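Local coordinates for protein FAD-binding oxidoreductase (Gulosibacter chungangensis, PDB 7PBG) that oxidises 4-ethylphenol with a covalently bound FAD cofactor, dehydrogenating the alkyl side chain toward 4-vinylphenol, at residues 241-250 with 345-356. Sequence-based numbering, arbitrary orientation.
Sequences EMLSFAIYFE and IPGARFETNETL
The backbone carbonyl of Y248 is gripped twice: R349 N donates to Y248 O at 3.0 Å, in the carbonyl plane, and a water that also binds G347 O donates to it. In return Y248 N reaches R349 O at 2.8 Å, closing one antiparallel hydrogen-bonded pair; A246 and E351 form the next. Beyond E351, N353 bonds S244 with both backbone and side chain: its N donates to S244 O and its OD1 accepts from S244 N at 2.8 Å, while its ND2 donates to a water held by M242 O. CG of N353 lies between the backbone N and the carbonyl carbon (chi1 58°), which swings the amide back to strand 241-249. These bonds add strand 349-352 as the outermost strand at one end of the antiparallel sheet in which 241-249 pairs on its other side with strand 318-326. Y248, A246, R349 and E351 share one face of the sheet. There the R349 guanidinium lies obliquely against the Y248 ring, planes 29° apart, with Y248 CD2 over one of its faces, 3.3 Å from R349 NH2. In its own plane R349 NH1 meets E351 OE2 at 2.8 Å, a salt bridge that fixes how the group is turned; E351 CG in turn sits at the edge of the Y248 ring. A leucine in place of R349 would probably leave E351 OE2 without its charged mate and Y248 CD2 without the guanidinium it rests on. On the face carrying F245, I247 and F350, the two phenylalanine rings are near parallel but slid apart, so F350 CZ rests 3.5 Å from F245 CB, and I247 CD1 lies at the F350 ring edge. Just before strand 349-352, A348 CB lies 3.6 Å from F249 CE1, which also touches I345 CD1; I345 and A348 are the two ends of a type II turn.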
ATOM      1  N   GLU A 241      -3.291  23.964  13.386  1.00 22.28           N
ATOM      2  CA  GLU A 241      -3.901  24.947  12.471  1.00 22.32           C
ATOM      3  C   GLU A 241      -3.877  24.422  11.051  1.00 19.51           C
ATOM      4  O   GLU A 241      -3.039  23.557  10.769  1.00 19.12           O
ATOM      5  CB  GLU A 241      -3.108  26.254  12.557  1.00 25.09           C
ATOM      6  CG  GLU A 241      -3.879  27.455  12.152  1.00 31.22           C
ATOM      7  CD  GLU A 241      -3.410  28.770  12.770  1.00 29.12           C
ATOM      8  OE1 GLU A 241      -2.665  28.792  13.766  1.00 31.77           O
ATOM      9  OE2 GLU A 241      -3.832  29.754  12.253  1.00 37.26           O
ATOM     10  N   MET A 242      -4.747  24.962  10.206  1.00 19.05           N
ATOM     11  CA  MET A 242      -4.770  24.668   8.771  1.00 19.55           C
ATOM     12  C   MET A 242      -5.109  25.966   8.045  1.00 21.38           C
ATOM     13  O   MET A 242      -5.978  26.730   8.527  1.00 21.30           O
ATOM     14  CB  MET A 242      -5.801  23.587   8.470  1.00 20.58           C
ATOM     15  CG  MET A 242      -5.481  22.321   9.155  1.00 21.47           C
ATOM     16  SD  MET A 242      -6.578  20.930   8.820  1.00 21.85           S
ATOM     17  CE  MET A 242      -7.841  21.278  10.038  1.00 19.61           C
ATOM     18  N   LEU A 243      -4.443  26.221   6.945  1.00 18.92           N
ATOM     19  CA  LEU A 243      -4.642  27.449   6.139  1.00 19.04           C
ATOM     20  C   LEU A 243      -4.609  27.104   4.663  1.00 18.48           C
ATOM     21  O   LEU A 243      -3.611  26.428   4.221  1.00 20.37           O
ATOM     22  CB  LEU A 243      -3.562  28.455   6.504  1.00 20.30           C
ATOM     23  CG  LEU A 243      -3.653  29.799   5.803  1.00 19.32           C
ATOM     24  CD1 LEU A 243      -4.829  30.601   6.315  1.00 20.79           C
ATOM     25  CD2 LEU A 243      -2.369  30.578   6.026  1.00 19.43           C
ATOM     26  N   SER A 244      -5.669  27.464   3.970  1.00 18.00           N
ATOM     27  CA  SER A 244      -5.841  27.158   2.538  1.00 20.24           C
ATOM     28  C   SER A 244      -5.507  28.352   1.671  1.00 19.92           C
ATOM     29  O   SER A 244      -5.492  29.514   2.122  1.00 20.78           O
ATOM     30  CB  SER A 244      -7.211  26.664   2.225  1.00 19.31           C
ATOM     31  OG  SER A 244      -7.466  25.472   2.881  1.00 19.22           O
ATOM     32  N   PHE A 245      -5.230  28.067   0.412  1.00 18.86           N
ATOM     33  CA  PHE A 245      -4.876  29.100  -0.552  1.00 19.14           C
ATOM     34  C   PHE A 245      -5.464  28.782  -1.919  1.00 18.37           C
ATOM     35  O   PHE A 245      -5.753  27.609  -2.271  1.00 18.91           O
ATOM     36  CB  PHE A 245      -3.373  29.246  -0.593  1.00 18.69           C
ATOM     37  CG  PHE A 245      -2.623  27.988  -0.906  1.00 19.82           C
ATOM     38  CD1 PHE A 245      -2.371  27.600  -2.210  1.00 18.15           C
ATOM     39  CD2 PHE A 245      -2.122  27.212   0.116  1.00 19.01           C
ATOM     40  CE1 PHE A 245      -1.628  26.455  -2.447  1.00 19.37           C
ATOM     41  CE2 PHE A 245      -1.387  26.064  -0.127  1.00 19.68           C
ATOM     42  CZ  PHE A 245      -1.134  25.698  -1.421  1.00 19.02           C
ATOM     43  N   ALA A 246      -5.619  29.856  -2.674  1.00 17.99           N
ATOM     44  CA  ALA A 246      -6.036  29.833  -4.086  1.00 19.18           C
ATOM     45  C   ALA A 246      -4.982  30.612  -4.839  1.00 19.34           C
ATOM     46  O   ALA A 246      -4.544  31.697  -4.354  1.00 20.21           O
ATOM     47  CB  ALA A 246      -7.405  30.428  -4.274  1.00 19.48           C
ATOM     48  N   ILE A 247      -4.553  30.097  -5.960  1.00 19.07           N
ATOM     49  CA  ILE A 247      -3.566  30.792  -6.823  1.00 18.79           C
ATOM     50  C   ILE A 247      -4.157  30.886  -8.217  1.00 16.72           C
ATOM     51  O   ILE A 247      -4.500  29.850  -8.769  1.00 17.71           O
ATOM     52  CB  ILE A 247      -2.189  30.106  -6.845  1.00 19.62           C
ATOM     53  CG1 ILE A 247      -1.834  29.480  -5.486  1.00 19.26           C
ATOM     54  CG2 ILE A 247      -1.177  31.133  -7.286  1.00 18.29           C
ATOM     55  CD1 ILE A 247      -0.498  28.850  -5.449  1.00 20.79           C
ATOM     56  N   TYR A 248      -4.344  32.101  -8.684  1.00 17.13           N
ATOM     57  CA  TYR A 248      -5.040  32.355  -9.964  1.00 16.76           C
ATOM     58  C   TYR A 248      -4.014  32.678 -11.036  1.00 18.35           C
ATOM     59  O   TYR A 248      -3.178  33.581 -10.841  1.00 18.79           O
ATOM     60  CB  TYR A 248      -6.018  33.506  -9.810  1.00 17.88           C
ATOM     61  CG  TYR A 248      -6.934  33.319  -8.633  1.00 18.08           C
ATOM     62  CD1 TYR A 248      -7.941  32.376  -8.657  1.00 17.94           C
ATOM     63  CD2 TYR A 248      -6.804  34.103  -7.513  1.00 20.09           C
ATOM     64  CE1 TYR A 248      -8.802  32.206  -7.590  1.00 18.41           C
ATOM     65  CE2 TYR A 248      -7.659  33.959  -6.436  1.00 20.58           C
ATOM     66  CZ  TYR A 248      -8.669  33.017  -6.486  1.00 20.25           C
ATOM     67  OH  TYR A 248      -9.503  32.902  -5.420  1.00 22.61           O
ATOM     68  N   PHE A 249      -4.152  32.044 -12.190  1.00 17.54           N
ATOM     69  CA  PHE A 249      -3.228  32.278 -13.324  1.00 18.31           C
ATOM     70  C   PHE A 249      -4.059  32.837 -14.472  1.00 19.55           C
ATOM     71  O   PHE A 249      -5.153  32.312 -14.777  1.00 18.38           O
ATOM     72  CB  PHE A 249      -2.511  30.974 -13.646  1.00 17.61           C
ATOM     73  CG  PHE A 249      -1.704  30.482 -12.477  1.00 17.66           C
ATOM     74  CD1 PHE A 249      -0.430  30.948 -12.262  1.00 19.36           C
ATOM     75  CD2 PHE A 249      -2.285  29.658 -11.518  1.00 18.58           C
ATOM     76  CE1 PHE A 249       0.285  30.547 -11.159  1.00 18.12           C
ATOM     77  CE2 PHE A 249      -1.553  29.212 -10.430  1.00 17.64           C
ATOM     78  CZ  PHE A 249      -0.275  29.673 -10.238  1.00 19.33           C
ATOM     79  N   GLU A 250      -3.541  33.892 -15.093  1.00 19.71           N
ATOM     80  CA  GLU A 250      -4.313  34.731 -16.035  1.00 21.78           C
ATOM     81  C   GLU A 250      -4.385  34.070 -17.423  1.00 21.69           C
ATOM     82  O   GLU A 250      -5.102  34.607 -18.278  1.00 22.37           O
ATOM     83  CB  GLU A 250      -3.694  36.135 -16.052  1.00 23.85           C
ATOM     84  CG  GLU A 250      -2.407  36.216 -16.817  1.00 25.91           C
ATOM     85  CD  GLU A 250      -1.845  37.624 -16.977  1.00 27.15           C
ATOM     86  OE1 GLU A 250      -2.388  38.530 -16.357  1.00 25.38           O
ATOM     87  OE2 GLU A 250      -0.825  37.763 -17.676  1.00 32.42           O
ATOM     88  N   ILE A 345       5.279  33.340 -11.839  1.00 20.37           N
ATOM     89  CA  ILE A 345       4.509  33.237 -13.104  1.00 21.20           C
ATOM     90  C   ILE A 345       3.827  34.568 -13.336  1.00 23.42           C
ATOM     91  O   ILE A 345       2.998  34.977 -12.530  1.00 20.93           O
ATOM     92  CB  ILE A 345       3.550  32.050 -13.085  1.00 18.84           C
ATOM     93  CG1 ILE A 345       4.355  30.770 -12.849  1.00 20.89           C
ATOM     94  CG2 ILE A 345       2.720  32.007 -14.360  1.00 19.27           C
ATOM     95  CD1 ILE A 345       3.515  29.505 -12.692  1.00 20.24           C
ATOM     96  N   PRO A 346       4.154  35.275 -14.438  1.00 21.26           N
ATOM     97  CA  PRO A 346       3.596  36.605 -14.648  1.00 20.85           C
ATOM     98  C   PRO A 346       2.071  36.610 -14.549  1.00 19.15           C
ATOM     99  O   PRO A 346       1.390  35.747 -15.097  1.00 22.75           O
ATOM    100  CB  PRO A 346       4.075  37.008 -16.037  1.00 20.70           C
ATOM    101  CG  PRO A 346       5.364  36.196 -16.231  1.00 21.14           C
ATOM    102  CD  PRO A 346       5.137  34.895 -15.479  1.00 22.02           C
ATOM    103  N   GLY A 347       1.552  37.571 -13.812  1.00 19.87           N
ATOM    104  CA  GLY A 347       0.097  37.738 -13.679  1.00 22.77           C
ATOM    105  C   GLY A 347      -0.539  36.900 -12.577  1.00 21.27           C
ATOM    106  O   GLY A 347      -1.733  37.140 -12.305  1.00 21.19           O
ATOM    107  N   ALA A 348       0.182  35.968 -11.960  1.00 20.92           N
ATOM    108  CA  ALA A 348      -0.369  35.104 -10.883  1.00 20.81           C
ATOM    109  C   ALA A 348      -0.763  35.970  -9.696  1.00 18.72           C
ATOM    110  O   ALA A 348      -0.112  36.994  -9.431  1.00 20.61           O
ATOM    111  CB  ALA A 348       0.603  34.050 -10.435  1.00 21.83           C
ATOM    112  N   ARG A 349      -1.817  35.561  -9.018  1.00 18.79           N
ATOM    113  CA  ARG A 349      -2.355  36.211  -7.792  1.00 19.42           C
ATOM    114  C   ARG A 349      -2.614  35.133  -6.730  1.00 18.62           C
ATOM    115  O   ARG A 349      -3.181  34.076  -7.031  1.00 17.59           O
ATOM    116  CB  ARG A 349      -3.625  37.007  -8.067  1.00 20.10           C
ATOM    117  CG  ARG A 349      -4.148  37.729  -6.832  1.00 21.21           C
ATOM    118  CD  ARG A 349      -5.197  38.758  -7.187  1.00 21.09           C
ATOM    119  NE  ARG A 349      -6.306  38.158  -7.893  1.00 22.21           N
ATOM    120  CZ  ARG A 349      -7.343  37.536  -7.323  1.00 23.48           C
ATOM    121  NH1 ARG A 349      -7.417  37.431  -6.021  1.00 22.73           N
ATOM    122  NH2 ARG A 349      -8.303  37.000  -8.068  1.00 26.90           N
ATOM    123  N   PHE A 350      -2.180  35.401  -5.514  1.00 18.34           N
ATOM    124  CA  PHE A 350      -2.234  34.442  -4.397  1.00 18.64           C
ATOM    125  C   PHE A 350      -3.216  34.970  -3.343  1.00 20.00           C
ATOM    126  O   PHE A 350      -3.121  36.144  -2.962  1.00 21.04           O
ATOM    127  CB  PHE A 350      -0.833  34.246  -3.823  1.00 20.16           C
ATOM    128  CG  PHE A 350      -0.718  33.194  -2.769  1.00 20.23           C
ATOM    129  CD1 PHE A 350      -0.473  31.867  -3.118  1.00 20.34           C
ATOM    130  CD2 PHE A 350      -0.892  33.506  -1.429  1.00 21.48           C
ATOM    131  CE1 PHE A 350      -0.379  30.893  -2.144  1.00 19.85           C
ATOM    132  CE2 PHE A 350      -0.720  32.540  -0.448  1.00 22.05           C
ATOM    133  CZ  PHE A 350      -0.470  31.240  -0.805  1.00 20.71           C
ATOM    134  N   GLU A 351      -4.038  34.093  -2.809  1.00 19.53           N
ATOM    135  CA  GLU A 351      -4.950  34.430  -1.669  1.00 17.89           C
ATOM    136  C   GLU A 351      -4.955  33.252  -0.697  1.00 21.91           C
ATOM    137  O   GLU A 351      -4.775  32.118  -1.116  1.00 20.86           O
ATOM    138  CB  GLU A 351      -6.370  34.711  -2.141  1.00 18.31           C
ATOM    139  CG  GLU A 351      -6.543  35.799  -3.181  1.00 20.56           C
ATOM    140  CD  GLU A 351      -6.141  37.203  -2.745  1.00 21.94           C
ATOM    141  OE1 GLU A 351      -6.026  37.456  -1.507  1.00 23.72           O
ATOM    142  OE2 GLU A 351      -6.018  38.056  -3.637  1.00 24.96           O
ATOM    143  N   THR A 352      -5.296  33.521   0.552  1.00 21.03           N
ATOM    144  CA  THR A 352      -5.583  32.467   1.531  1.00 20.53           C
ATOM    145  C   THR A 352      -7.021  32.660   1.971  1.00 19.56           C
ATOM    146  O   THR A 352      -7.606  33.665   1.640  1.00 20.49           O
ATOM    147  CB  THR A 352      -4.633  32.549   2.731  1.00 21.38           C
ATOM    148  OG1 THR A 352      -5.028  33.675   3.504  1.00 20.99           O
ATOM    149  CG2 THR A 352      -3.172  32.685   2.367  1.00 19.46           C
ATOM    150  N   ASN A 353      -7.544  31.713   2.728  1.00 19.69           N
ATOM    151  CA  ASN A 353      -8.925  31.820   3.250  1.00 18.15           C
ATOM    152  C   ASN A 353      -8.983  32.920   4.283  1.00 19.21           C
ATOM    153  O   ASN A 353     -10.135  33.280   4.673  1.00 21.12           O
ATOM    154  CB  ASN A 353      -9.467  30.495   3.756  1.00 17.91           C
ATOM    155  CG  ASN A 353      -8.640  29.885   4.851  1.00 20.19           C
ATOM    156  OD1 ASN A 353      -7.516  29.462   4.596  1.00 21.06           O
ATOM    157  ND2 ASN A 353      -9.188  29.851   6.062  1.00 19.78           N
ATOM    158  N   GLU A 354      -7.840  33.431   4.763  1.00 21.31           N
ATOM    159  CA  GLU A 354      -7.858  34.633   5.629  1.00 21.01           C
ATOM    160  C   GLU A 354      -7.954  35.915   4.792  1.00 20.69           C
ATOM    161  O   GLU A 354      -8.625  36.815   5.234  1.00 20.38           O
ATOM    162  CB  GLU A 354      -6.657  34.695   6.572  1.00 20.93           C
ATOM    163  CG  GLU A 354      -6.644  33.595   7.576  1.00 20.86           C
ATOM    164  CD  GLU A 354      -5.371  33.475   8.407  1.00 23.93           C
ATOM    165  OE1 GLU A 354      -4.312  33.935   7.973  1.00 23.83           O
ATOM    166  OE2 GLU A 354      -5.432  32.810   9.421  1.00 25.49           O
ATOM    167  N   THR A 355      -7.244  36.043   3.672  1.00 19.72           N
ATOM    168  CA  THR A 355      -7.288  37.260   2.819  1.00 19.84           C
ATOM    169  C   THR A 355      -8.525  37.254   1.914  1.00 22.63           C
ATOM    170  O   THR A 355      -8.951  38.324   1.503  1.00 22.48           O
ATOM    171  CB  THR A 355      -6.000  37.434   2.022  1.00 21.21           C
ATOM    172  OG1 THR A 355      -5.960  36.426   1.003  1.00 21.18           O
ATOM    173  CG2 THR A 355      -4.767  37.383   2.894  1.00 22.75           C
ATOM    174  N   LEU A 356      -9.102  36.095   1.655  1.00 21.95           N
ATOM    175  CA  LEU A 356     -10.317  35.956   0.844  1.00 20.20           C
ATOM    176  C   LEU A 356     -11.271  35.102   1.665  1.00 22.10           C
ATOM    177  O   LEU A 356     -11.584  33.958   1.317  1.00 21.32           O
ATOM    178  CB  LEU A 356      -9.974  35.281  -0.478  1.00 20.25           C
ATOM    179  CG  LEU A 356     -11.131  35.199  -1.461  1.00 21.72           C
ATOM    180  CD1 LEU A 356     -11.414  36.564  -2.062  1.00 23.98           C
ATOM    181  CD2 LEU A 356     -10.809  34.188  -2.533  1.00 22.01           C
TER
HETATM  182  O   HOH W   1      -7.627  28.793   8.418  1.00 22.85           O
HETATM  183  O   HOH W   2      -4.208  36.066 -11.779  1.00 22.73           O
HETATM  184  O   HOH W   3      -0.708  33.973 -14.550  1.00 20.65           O